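Local coordinates for thiol peroxidase (Mycobacterium tuberculosis, PDB 1XVQ), which reduces hydrogen peroxide and organic hydroperoxides to water and alcohols as a thioredoxin-dependent peroxiredoxin, and so probably protects the cell against oxidative stress, at residues V47-F52 with E113-T118; A131-V134 with N140-Y143; G35-D40 with N100-S105. One frame throughout, in Å; residues are numbered along the deposited sequence.

Interactions 1 and 2 both involve the four-stranded mixed sheet of the thioredoxin fold; interaction 1 packs a helix end onto its strand 47-51. That strand runs beside strand 131-135 of interaction 2, and backbone pairs such as Leu-49 N with Val-133 O, 2.8 Å apart, join them. Interaction 1 is wholly buried and purely apolar across its segments. Interaction 2, toward the outer strand of the sheet, combines backbone hydrogen bonds with side-chain packing and is only partly buried. Interaction 3 is separate, its centre about 13 Å from that of interaction 1 with no touching atoms. It is again apolar, but lies farther from the chain centre and joins a different, two-stranded sheet to a loop.

Interaction 1 of 3, residues V47-F52 with E113-T118; sequences VLLNIF and EDYGVT
Leu-49 meets Tyr-115 through a single methyl group. Its CD1 lies 3.6 Å from Tyr-115 CE2 and 4.0 Å from CZ of the same ring. The methyl approaches the ring obliquely, and the two side chains cross at about a right angle. The second touch is looser: Ile-51 CD1 and Val-117 CG1 stand 4.3 Å apart. Leu-49 and Ile-51 are two residues apart on strand 47-51, so both project from the same face, and together the segments bury 149 Å².

The torsions explain why the branch tips do the touching. In Leu-49, CG sits opposite the carbonyl carbon (chi1 -57°), and the nearly extended chi2 of 173° carries CD1 outward to the ring. What sets Tyr-115 and Val-117 in place is the end of helix 111-114. Gly-116, with a positive phi of 62°, closes it in a Schellman motif, whose bond from Gly-116 N to Glu-113 O is weak at 3.2 Å. Just beyond the turn, Thr-118 OG1 donates to Glu-113 OE1 at 2.8 Å, meeting that oxygen from above the carboxylate plane and tying the exit of the turn back to the helix.

Farther out, the Tyr-115 ring stacks on Phe-111, which also packs against Leu-49, Ile-51 and Val-117, while the Tyr-115 hydroxyl is hydrogen-bonded to Pro-25 O. The alternate strand residues Leu-48 and Asn-50 touch helix 62-73, so the strand is covered on both faces, as expected of a central strand in a thioredoxin fold. The polar bonds that position 113-118 lie within that segment or run to Pro-25, whose carbonyl satisfies the phenol OH, and none crosses the interface. With all four touching residues buried, the fit therefore rests on the shape and burial of apolar groups.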
ATOM      1  N   VAL A  47      -5.957  -7.606   6.281  1.00 13.50           N
ATOM      2  CA  VAL A  47      -4.844  -7.300   5.408  1.00 12.01           C
ATOM      3  C   VAL A  47      -4.463  -5.839   5.500  1.00 13.54           C
ATOM      4  O   VAL A  47      -5.324  -4.957   5.477  1.00 14.56           O
ATOM      5  CB  VAL A  47      -5.202  -7.590   3.923  1.00  9.37           C
ATOM      6  CG1 VAL A  47      -4.022  -7.261   3.009  1.00 11.36           C
ATOM      7  CG2 VAL A  47      -5.562  -9.061   3.759  1.00 15.76           C
ATOM      8  N   LEU A  48      -3.166  -5.604   5.619  1.00 11.50           N
ATOM      9  CA  LEU A  48      -2.641  -4.241   5.643  1.00 12.35           C
ATOM     10  C   LEU A  48      -1.944  -4.019   4.301  1.00 10.44           C
ATOM     11  O   LEU A  48      -0.974  -4.711   3.994  1.00 11.43           O
ATOM     12  CB  LEU A  48      -1.604  -4.052   6.773  1.00 14.05           C
ATOM     13  CG  LEU A  48      -0.696  -2.809   6.573  1.00 17.96           C
ATOM     14  CD1 LEU A  48      -1.577  -1.584   6.607  1.00 19.54           C
ATOM     15  CD2 LEU A  48       0.413  -2.726   7.652  1.00 22.58           C
ATOM     16  N   LEU A  49      -2.468  -3.098   3.479  1.00 10.31           N
ATOM     17  CA  LEU A  49      -1.815  -2.748   2.221  1.00  8.74           C
ATOM     18  C   LEU A  49      -0.994  -1.506   2.563  1.00  8.21           C
ATOM     19  O   LEU A  49      -1.553  -0.426   2.813  1.00  9.09           O
ATOM     20  CB  LEU A  49      -2.837  -2.389   1.136  1.00  9.23           C
ATOM     21  CG  LEU A  49      -3.861  -3.480   0.837  1.00 12.06           C
ATOM     22  CD1 LEU A  49      -4.921  -2.912  -0.135  1.00 11.57           C
ATOM     23  CD2 LEU A  49      -3.138  -4.695   0.243  1.00 10.36           C
ATOM     24  N   ASN A  50       0.326  -1.674   2.571  1.00 10.08           N
ATOM     25  CA  ASN A  50       1.262  -0.603   2.931  1.00 10.33           C
ATOM     26  C   ASN A  50       1.802  -0.244   1.565  1.00  9.18           C
ATOM     27  O   ASN A  50       2.600  -0.952   0.983  1.00 10.92           O
ATOM     28  CB  ASN A  50       2.342  -1.199   3.838  1.00 10.86           C
ATOM     29  CG  ASN A  50       2.968  -0.197   4.764  1.00 15.01           C
ATOM     30  OD1 ASN A  50       3.807  -0.571   5.595  1.00 18.75           O
ATOM     31  ND2 ASN A  50       2.585   1.065   4.654  1.00 10.56           N
ATOM     32  N   ILE A  51       1.327   0.879   1.066  1.00  8.54           N
ATOM     33  CA  ILE A  51       1.619   1.305  -0.298  1.00  7.30           C
ATOM     34  C   ILE A  51       2.683   2.367  -0.417  1.00  8.23           C
ATOM     35  O   ILE A  51       2.608   3.406   0.264  1.00  9.95           O
ATOM     36  CB  ILE A  51       0.328   1.813  -0.913  1.00  6.81           C
ATOM     37  CG1 ILE A  51      -0.758   0.739  -0.739  1.00  7.71           C
ATOM     38  CG2 ILE A  51       0.542   2.143  -2.438  1.00  7.09           C
ATOM     39  CD1 ILE A  51      -2.198   1.295  -0.922  1.00  9.10           C
ATOM     40  N   PHE A  52       3.644   2.131  -1.309  1.00  9.88           N
ATOM     41  CA  PHE A  52       4.771   3.058  -1.487  1.00 11.77           C
ATOM     42  C   PHE A  52       5.137   3.435  -2.926  1.00 10.63           C
ATOM     43  O   PHE A  52       4.946   2.657  -3.862  1.00 10.74           O
ATOM     44  CB  PHE A  52       6.061   2.450  -0.942  1.00 12.60           C
ATOM     45  CG  PHE A  52       5.989   1.999   0.488  1.00 13.83           C
ATOM     46  CD1 PHE A  52       6.596   2.745   1.489  1.00 15.24           C
ATOM     47  CD2 PHE A  52       5.351   0.803   0.824  1.00 16.22           C
ATOM     48  CE1 PHE A  52       6.579   2.308   2.825  1.00 16.38           C
ATOM     49  CE2 PHE A  52       5.326   0.356   2.151  1.00 20.75           C
ATOM     50  CZ  PHE A  52       5.946   1.117   3.156  1.00 14.84           C
ATOM     51  N   GLU A 113      -5.083   2.076 -10.001  1.00  9.38           N
ATOM     52  CA  GLU A 113      -6.281   2.794 -10.440  1.00 12.04           C
ATOM     53  C   GLU A 113      -7.510   2.368  -9.646  1.00 11.78           C
ATOM     54  O   GLU A 113      -8.352   3.208  -9.276  1.00 12.60           O
ATOM     55  CB  GLU A 113      -6.510   2.554 -11.939  1.00 17.26           C
ATOM     56  CG  GLU A 113      -5.364   3.114 -12.830  1.00 17.64           C
ATOM     57  CD  GLU A 113      -4.003   2.428 -12.657  1.00 15.01           C
ATOM     58  OE1 GLU A 113      -2.980   3.155 -12.548  1.00 18.10           O
ATOM     59  OE2 GLU A 113      -3.920   1.178 -12.650  1.00 13.21           O
ATOM     60  N   ASP A 114      -7.604   1.068  -9.372  1.00 12.07           N
ATOM     61  CA  ASP A 114      -8.735   0.534  -8.610  1.00 12.17           C
ATOM     62  C   ASP A 114      -8.747   1.048  -7.183  1.00 15.38           C
ATOM     63  O   ASP A 114      -9.833   1.225  -6.609  1.00 14.77           O
ATOM     64  CB  ASP A 114      -8.724  -0.989  -8.600  1.00  9.90           C
ATOM     65  CG  ASP A 114      -8.814  -1.574  -9.992  1.00 13.69           C
ATOM     66  OD1 ASP A 114      -9.303  -0.871 -10.918  1.00 14.60           O
ATOM     67  OD2 ASP A 114      -8.396  -2.734 -10.151  1.00 14.66           O
ATOM     68  N   TYR A 115      -7.560   1.287  -6.615  1.00 10.59           N
ATOM     69  CA  TYR A 115      -7.474   1.807  -5.277  1.00  9.37           C
ATOM     70  C   TYR A 115      -7.291   3.328  -5.219  1.00  9.24           C
ATOM     71  O   TYR A 115      -7.171   3.895  -4.131  1.00 12.15           O
ATOM     72  CB  TYR A 115      -6.350   1.103  -4.497  1.00  8.42           C
ATOM     73  CG  TYR A 115      -6.820  -0.218  -3.907  1.00  7.94           C
ATOM     74  CD1 TYR A 115      -7.077  -1.315  -4.726  1.00 12.42           C
ATOM     75  CD2 TYR A 115      -7.094  -0.328  -2.545  1.00  8.35           C
ATOM     76  CE1 TYR A 115      -7.611  -2.497  -4.180  1.00 10.42           C
ATOM     77  CE2 TYR A 115      -7.634  -1.493  -1.998  1.00 10.33           C
ATOM     78  CZ  TYR A 115      -7.887  -2.567  -2.825  1.00  9.66           C
ATOM     79  OH  TYR A 115      -8.440  -3.732  -2.280  1.00 10.80           O
ATOM     80  N   GLY A 116      -7.286   3.959  -6.391  1.00 10.91           N
ATOM     81  CA  GLY A 116      -7.149   5.408  -6.473  1.00 11.86           C
ATOM     82  C   GLY A 116      -5.844   5.959  -5.916  1.00 15.18           C
ATOM     83  O   GLY A 116      -5.819   7.071  -5.389  1.00 19.13           O
ATOM     84  N   VAL A 117      -4.758   5.202  -6.015  1.00 10.35           N
ATOM     85  CA  VAL A 117      -3.491   5.676  -5.463  1.00  9.63           C
ATOM     86  C   VAL A 117      -2.389   5.981  -6.467  1.00  8.79           C
ATOM     87  O   VAL A 117      -1.345   6.489  -6.090  1.00 10.04           O
ATOM     88  CB  VAL A 117      -2.894   4.693  -4.387  1.00 10.82           C
ATOM     89  CG1 VAL A 117      -3.719   4.718  -3.107  1.00 14.77           C
ATOM     90  CG2 VAL A 117      -2.836   3.260  -4.967  1.00 10.18           C
ATOM     91  N   THR A 118      -2.604   5.718  -7.742  1.00  8.40           N
ATOM     92  CA  THR A 118      -1.560   6.017  -8.725  1.00  7.11           C
ATOM     93  C   THR A 118      -1.370   7.536  -8.768  1.00 11.69           C
ATOM     94  O   THR A 118      -2.355   8.262  -8.828  1.00  9.95           O
ATOM     95  CB  THR A 118      -1.958   5.527 -10.128  1.00  9.99           C
ATOM     96  OG1 THR A 118      -2.154   4.117 -10.082  1.00 10.82           O
ATOM     97  CG2 THR A 118      -0.847   5.811 -11.170  1.00  9.11           C
TER

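Interaction 2 of 3, residues A131-V134 with N140-Y143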
ATOM      1  N   ALA A 131       0.459   5.455   1.009  1.00  9.97           N
ATOM      2  CA  ALA A 131      -0.901   5.305   1.502  1.00 10.36           C
ATOM      3  C   ALA A 131      -1.020   4.023   2.293  1.00  7.79           C
ATOM      4  O   ALA A 131      -0.183   3.129   2.184  1.00  8.92           O
ATOM      5  CB  ALA A 131      -1.852   5.243   0.314  1.00  7.70           C
ATOM      6  N   ILE A 132      -2.077   3.957   3.082  1.00 10.09           N
ATOM      7  CA  ILE A 132      -2.356   2.778   3.878  1.00 10.22           C
ATOM      8  C   ILE A 132      -3.814   2.410   3.715  1.00  9.71           C
ATOM      9  O   ILE A 132      -4.700   3.258   3.809  1.00 10.35           O
ATOM     10  CB  ILE A 132      -2.042   3.013   5.392  1.00 12.00           C
ATOM     11  CG1 ILE A 132      -0.508   2.973   5.607  1.00 14.00           C
ATOM     12  CG2 ILE A 132      -2.706   1.942   6.242  1.00 13.17           C
ATOM     13  CD1 ILE A 132      -0.041   3.324   7.041  1.00 26.00           C
ATOM     14  N   VAL A 133      -4.068   1.136   3.427  1.00 10.64           N
ATOM     15  CA  VAL A 133      -5.442   0.671   3.352  1.00  8.48           C
ATOM     16  C   VAL A 133      -5.508  -0.581   4.198  1.00  8.57           C
ATOM     17  O   VAL A 133      -4.710  -1.481   4.018  1.00 11.45           O
ATOM     18  CB  VAL A 133      -5.876   0.328   1.903  1.00 11.49           C
ATOM     19  CG1 VAL A 133      -7.259  -0.357   1.920  1.00 12.59           C
ATOM     20  CG2 VAL A 133      -5.921   1.598   1.073  1.00 11.64           C
ATOM     21  N   VAL A 134      -6.458  -0.614   5.129  1.00 10.63           N
ATOM     22  CA  VAL A 134      -6.649  -1.789   5.976  1.00 10.13           C
ATOM     23  C   VAL A 134      -7.941  -2.459   5.568  1.00 10.59           C
ATOM     24  O   VAL A 134      -8.993  -1.812   5.449  1.00  9.80           O
ATOM     25  CB  VAL A 134      -6.722  -1.429   7.484  1.00 11.55           C
ATOM     26  CG1 VAL A 134      -7.043  -2.704   8.318  1.00 14.60           C
ATOM     27  CG2 VAL A 134      -5.388  -0.828   7.928  1.00 13.73           C
ATOM     28  N   ASN A 140     -14.261  -6.041   4.191  1.00 14.05           N
ATOM     29  CA  ASN A 140     -14.575  -4.628   3.955  1.00 12.67           C
ATOM     30  C   ASN A 140     -13.407  -3.732   4.293  1.00 11.61           C
ATOM     31  O   ASN A 140     -12.579  -4.086   5.113  1.00 13.19           O
ATOM     32  CB  ASN A 140     -15.775  -4.186   4.789  1.00 15.32           C
ATOM     33  CG  ASN A 140     -17.041  -4.884   4.377  1.00 23.61           C
ATOM     34  OD1 ASN A 140     -17.282  -5.094   3.192  1.00 22.42           O
ATOM     35  ND2 ASN A 140     -17.861  -5.248   5.352  1.00 28.95           N
ATOM     36  N   VAL A 141     -13.341  -2.579   3.632  1.00 12.00           N
ATOM     37  CA  VAL A 141     -12.279  -1.631   3.912  1.00 12.12           C
ATOM     38  C   VAL A 141     -12.531  -1.113   5.322  1.00 12.34           C
ATOM     39  O   VAL A 141     -13.615  -0.662   5.626  1.00 12.70           O
ATOM     40  CB  VAL A 141     -12.320  -0.473   2.897  1.00 11.99           C
ATOM     41  CG1 VAL A 141     -11.331   0.622   3.292  1.00  7.56           C
ATOM     42  CG2 VAL A 141     -11.927  -1.012   1.493  1.00 11.79           C
ATOM     43  N   ALA A 142     -11.532  -1.212   6.190  1.00 11.64           N
ATOM     44  CA  ALA A 142     -11.704  -0.745   7.568  1.00 13.12           C
ATOM     45  C   ALA A 142     -11.100   0.632   7.838  1.00 15.23           C
ATOM     46  O   ALA A 142     -11.495   1.329   8.799  1.00 14.63           O
ATOM     47  CB  ALA A 142     -11.076  -1.753   8.524  1.00 11.45           C
ATOM     48  N   TYR A 143     -10.135   1.024   7.013  1.00 13.83           N
ATOM     49  CA  TYR A 143      -9.449   2.296   7.228  1.00 12.50           C
ATOM     50  C   TYR A 143      -8.604   2.663   6.025  1.00 11.13           C
ATOM     51  O   TYR A 143      -8.018   1.790   5.397  1.00 10.69           O
ATOM     52  CB  TYR A 143      -8.525   2.176   8.450  1.00 13.59           C
ATOM     53  CG  TYR A 143      -7.550   3.333   8.641  1.00 12.89           C
ATOM     54  CD1 TYR A 143      -6.312   3.347   8.001  1.00 13.34           C
ATOM     55  CD2 TYR A 143      -7.882   4.409   9.471  1.00 18.74           C
ATOM     56  CE1 TYR A 143      -5.423   4.402   8.185  1.00 20.02           C
ATOM     57  CE2 TYR A 143      -7.008   5.466   9.662  1.00 17.16           C
ATOM     58  CZ  TYR A 143      -5.786   5.457   9.018  1.00 17.61           C
ATOM     59  OH  TYR A 143      -4.927   6.513   9.205  1.00 18.57           O
TER
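The flat group here, in the beta hairpin of strands 131-135 and 141-146, is the phenol ring of Tyr-143. Ile-132 CG2 lies at its edge, near the ring plane and 4.1 Å from CE1, whereas Val-134 CG2 approaches obliquely. Tyr-143 CG lies opposite the backbone N (chi1 169°), which carries the ring over to Ile-132. Helix 156-165 packs on the Tyr-143 side chain through Ala-158, Ala-159 and Ala-162, and on Val-134 through Leu-163; Ile-132, two residues earlier on the strand, projects from the same face and meets the ring.

A classic beta bulge interrupts the pairing: Ala-142 and Tyr-143 together face Val-134. Val-134 and Tyr-143 form an antiparallel hydrogen-bonded pair, their CA atoms 5.1 Å apart. The evidence for the bulge is twofold. Val-134 O accepts a firm bond from Ala-142 N at 2.7 Å and a weak one from Tyr-143 N at 3.4 Å, and the backbone of Ala-142 (psi -23°) departs from extended strand values, as the first bulge position does.

Side chains fill in around this backbone ladder. Val-134 CG1 rests 4.1 Å from Ala-142 CB. Val-133 and Val-141 meet more loosely through their CG1 methyls, and Val-133 also packs on Leu-49. Strand 131-135 is bonded along both edges: to 141-146 through Val-134, and on the other side to strand 47-51 through, for example, Ala-131 with Ile-51. Tyr-143 O accepts one hydrogen bond, from Val-134 N, nearly straight at 2.9 Å with an N-H...O angle of 174°, and also has a CA-H...O contact with Val-133 CA at 3.5 Å.

Interaction 3 of 3, residues G35-D40 with N100-S105; sequences GVISSD and NVMPAS
Ile-37 and Met-102 reach toward each other tip to tip, and their end methyls set the tight part of the contact: Ile-37 CD1 lies 3.4 Å from Met-102 CE, closer than usual for two carbons. The same Ile-37 CD1 is 3.8 Å from Ala-104 CB. The backbone oxygen Pro-103 O approaches Ile-37 CD1 to 3.9 Å. One methyl of the strand residue is thus touched by three successive loop residues, Met-102 to Ala-104, and it accounts for every close approach between the segments.

Ile-37 gets there by an extended chain, with chi2 at -176° sending CD1 straight out from the strand. Met-102 arrives by a bent route. Its CG occupies the crowded position between backbone N and carbonyl carbon (chi1 65°), and a turn at chi3 of -67° swings CE back toward the isoleucine.

Burial falls off across the contact. Ile-37 and Ala-104 form the buried side, Ile-37 resting also on Phe-42 and Ala-104 on Leu-29. Met-102 lies at the partly exposed margin, although its end methyl is pressed close. The loose side is the chain beyond it: Val-101 and Asn-100 are exposed, and the preceding residues 94-99 are not modelled, consistent with mobility there. No hydrogen bond joins the segments, and they bury just 127 Å² between them.

Each backbone is held by its own neighbours instead. Met-102 bonds with Val-78 and Ala-104 with Ser-82, placing the loop alongside strand 77-78 and the chain that follows it. Ile-37 bonds with Leu-29 across the two-stranded antiparallel sheet 28-30/36-38. The contact therefore packs this small hairpin, of the kind that precedes the first core strand in peroxiredoxins, against the flank of the thioredoxin fold.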
ATOM      1  N   GLY A  35       4.149 -15.104  -9.886  1.00 19.55           N
ATOM      2  CA  GLY A  35       2.837 -15.698  -9.827  1.00 20.70           C
ATOM      3  C   GLY A  35       1.881 -14.588  -9.428  1.00 22.19           C
ATOM      4  O   GLY A  35       2.286 -13.422  -9.350  1.00 20.23           O
ATOM      5  N   VAL A  36       0.623 -14.919  -9.170  1.00 20.04           N
ATOM      6  CA  VAL A  36      -0.328 -13.882  -8.789  1.00 20.85           C
ATOM      7  C   VAL A  36      -0.595 -13.864  -7.299  1.00 22.35           C
ATOM      8  O   VAL A  36      -0.594 -14.904  -6.639  1.00 21.54           O
ATOM      9  CB  VAL A  36      -1.656 -14.054  -9.546  1.00 21.26           C
ATOM     10  CG1 VAL A  36      -2.663 -12.974  -9.121  1.00 24.84           C
ATOM     11  CG2 VAL A  36      -1.409 -13.976 -11.039  1.00 23.08           C
ATOM     12  N   ILE A  37      -0.792 -12.667  -6.759  1.00 18.62           N
ATOM     13  CA  ILE A  37      -1.140 -12.511  -5.355  1.00 18.89           C
ATOM     14  C   ILE A  37      -2.539 -11.950  -5.516  1.00 22.25           C
ATOM     15  O   ILE A  37      -2.719 -10.775  -5.855  1.00 18.32           O
ATOM     16  CB  ILE A  37      -0.200 -11.529  -4.643  1.00 19.36           C
ATOM     17  CG1 ILE A  37       1.207 -12.134  -4.573  1.00 21.62           C
ATOM     18  CG2 ILE A  37      -0.729 -11.192  -3.245  1.00 21.43           C
ATOM     19  CD1 ILE A  37       2.213 -11.276  -3.803  1.00 26.99           C
ATOM     20  N   SER A  38      -3.528 -12.825  -5.335  1.00 20.36           N
ATOM     21  CA  SER A  38      -4.942 -12.502  -5.511  1.00 22.26           C
ATOM     22  C   SER A  38      -5.626 -12.148  -4.199  1.00 19.76           C
ATOM     23  O   SER A  38      -5.322 -12.738  -3.171  1.00 20.55           O
ATOM     24  CB  SER A  38      -5.645 -13.706  -6.145  1.00 21.43           C
ATOM     25  OG  SER A  38      -7.034 -13.479  -6.311  1.00 28.73           O
ATOM     26  N   SER A  39      -6.555 -11.199  -4.240  1.00 17.47           N
ATOM     27  CA  SER A  39      -7.234 -10.800  -3.028  1.00 19.72           C
ATOM     28  C   SER A  39      -8.063 -11.958  -2.481  1.00 23.18           C
ATOM     29  O   SER A  39      -8.346 -12.018  -1.288  1.00 26.33           O
ATOM     30  CB  SER A  39      -8.104  -9.568  -3.290  1.00 19.80           C
ATOM     31  OG  SER A  39      -8.896  -9.730  -4.427  1.00 22.45           O
ATOM     32  N   ASP A  40      -8.435 -12.899  -3.339  1.00 25.71           N
ATOM     33  CA  ASP A  40      -9.220 -14.034  -2.876  1.00 29.00           C
ATOM     34  C   ASP A  40      -8.395 -14.903  -1.930  1.00 29.54           C
ATOM     35  O   ASP A  40      -8.952 -15.593  -1.080  1.00 32.42           O
ATOM     36  CB  ASP A  40      -9.711 -14.840  -4.072  1.00 32.99           C
ATOM     37  CG  ASP A  40     -10.693 -14.061  -4.926  1.00 36.56           C
ATOM     38  OD1 ASP A  40     -10.855 -14.427  -6.111  1.00 34.06           O
ATOM     39  OD2 ASP A  40     -11.304 -13.095  -4.412  1.00 39.92           O
ATOM     40  N   ASN A 100       4.357 -13.126   8.036  1.00 31.24           N
ATOM     41  CA  ASN A 100       3.186 -12.795   7.222  1.00 31.64           C
ATOM     42  C   ASN A 100       3.320 -11.386   6.618  1.00 27.99           C
ATOM     43  O   ASN A 100       2.346 -10.635   6.555  1.00 26.20           O
ATOM     44  CB  ASN A 100       1.908 -12.870   8.073  1.00 32.84           C
ATOM     45  CG  ASN A 100       1.506 -14.299   8.420  1.00 38.17           C
ATOM     46  OD1 ASN A 100       1.261 -15.121   7.534  1.00 42.92           O
ATOM     47  ND2 ASN A 100       1.426 -14.596   9.714  1.00 38.62           N
ATOM     48  N   VAL A 101       4.536 -11.037   6.202  1.00 28.61           N
ATOM     49  CA  VAL A 101       4.830  -9.733   5.602  1.00 26.36           C
ATOM     50  C   VAL A 101       5.556  -9.973   4.278  1.00 28.93           C
ATOM     51  O   VAL A 101       6.678 -10.497   4.268  1.00 26.28           O
ATOM     52  CB  VAL A 101       5.780  -8.900   6.475  1.00 28.99           C
ATOM     53  CG1 VAL A 101       6.138  -7.612   5.749  1.00 32.16           C
ATOM     54  CG2 VAL A 101       5.136  -8.609   7.822  1.00 31.20           C
ATOM     55  N   MET A 102       4.942  -9.569   3.170  1.00 26.75           N
ATOM     56  CA  MET A 102       5.566  -9.786   1.875  1.00 24.81           C
ATOM     57  C   MET A 102       5.322  -8.669   0.887  1.00 20.24           C
ATOM     58  O   MET A 102       4.321  -7.992   0.959  1.00 18.90           O
ATOM     59  CB  MET A 102       5.062 -11.092   1.267  1.00 31.01           C
ATOM     60  CG  MET A 102       3.587 -11.095   0.946  1.00 36.85           C
ATOM     61  SD  MET A 102       3.046 -12.691   0.334  1.00 51.57           S
ATOM     62  CE  MET A 102       3.928 -12.764  -1.255  1.00 41.85           C
ATOM     63  N   PRO A 103       6.256  -8.475  -0.053  1.00 21.47           N
ATOM     64  CA  PRO A 103       6.128  -7.431  -1.076  1.00 17.18           C
ATOM     65  C   PRO A 103       5.240  -7.916  -2.209  1.00 16.92           C
ATOM     66  O   PRO A 103       5.157  -9.119  -2.490  1.00 19.39           O
ATOM     67  CB  PRO A 103       7.563  -7.246  -1.551  1.00 20.32           C
ATOM     68  CG  PRO A 103       8.070  -8.671  -1.541  1.00 23.50           C
ATOM     69  CD  PRO A 103       7.545  -9.186  -0.190  1.00 21.72           C
ATOM     70  N   ALA A 104       4.558  -6.984  -2.877  1.00 12.53           N
ATOM     71  CA  ALA A 104       3.712  -7.348  -4.001  1.00 11.04           C
ATOM     72  C   ALA A 104       3.851  -6.179  -4.970  1.00 11.62           C
ATOM     73  O   ALA A 104       3.811  -5.024  -4.567  1.00 12.22           O
ATOM     74  CB  ALA A 104       2.275  -7.507  -3.579  1.00 15.39           C
ATOM     75  N   SER A 105       3.996  -6.502  -6.244  1.00 12.15           N
ATOM     76  CA  SER A 105       4.195  -5.497  -7.287  1.00 11.13           C
ATOM     77  C   SER A 105       2.947  -5.280  -8.144  1.00  8.73           C
ATOM     78  O   SER A 105       2.296  -6.237  -8.562  1.00 11.33           O
ATOM     79  CB  SER A 105       5.360  -5.945  -8.177  1.00 11.39           C
ATOM     80  OG  SER A 105       5.454  -5.138  -9.340  1.00 11.37           O
TER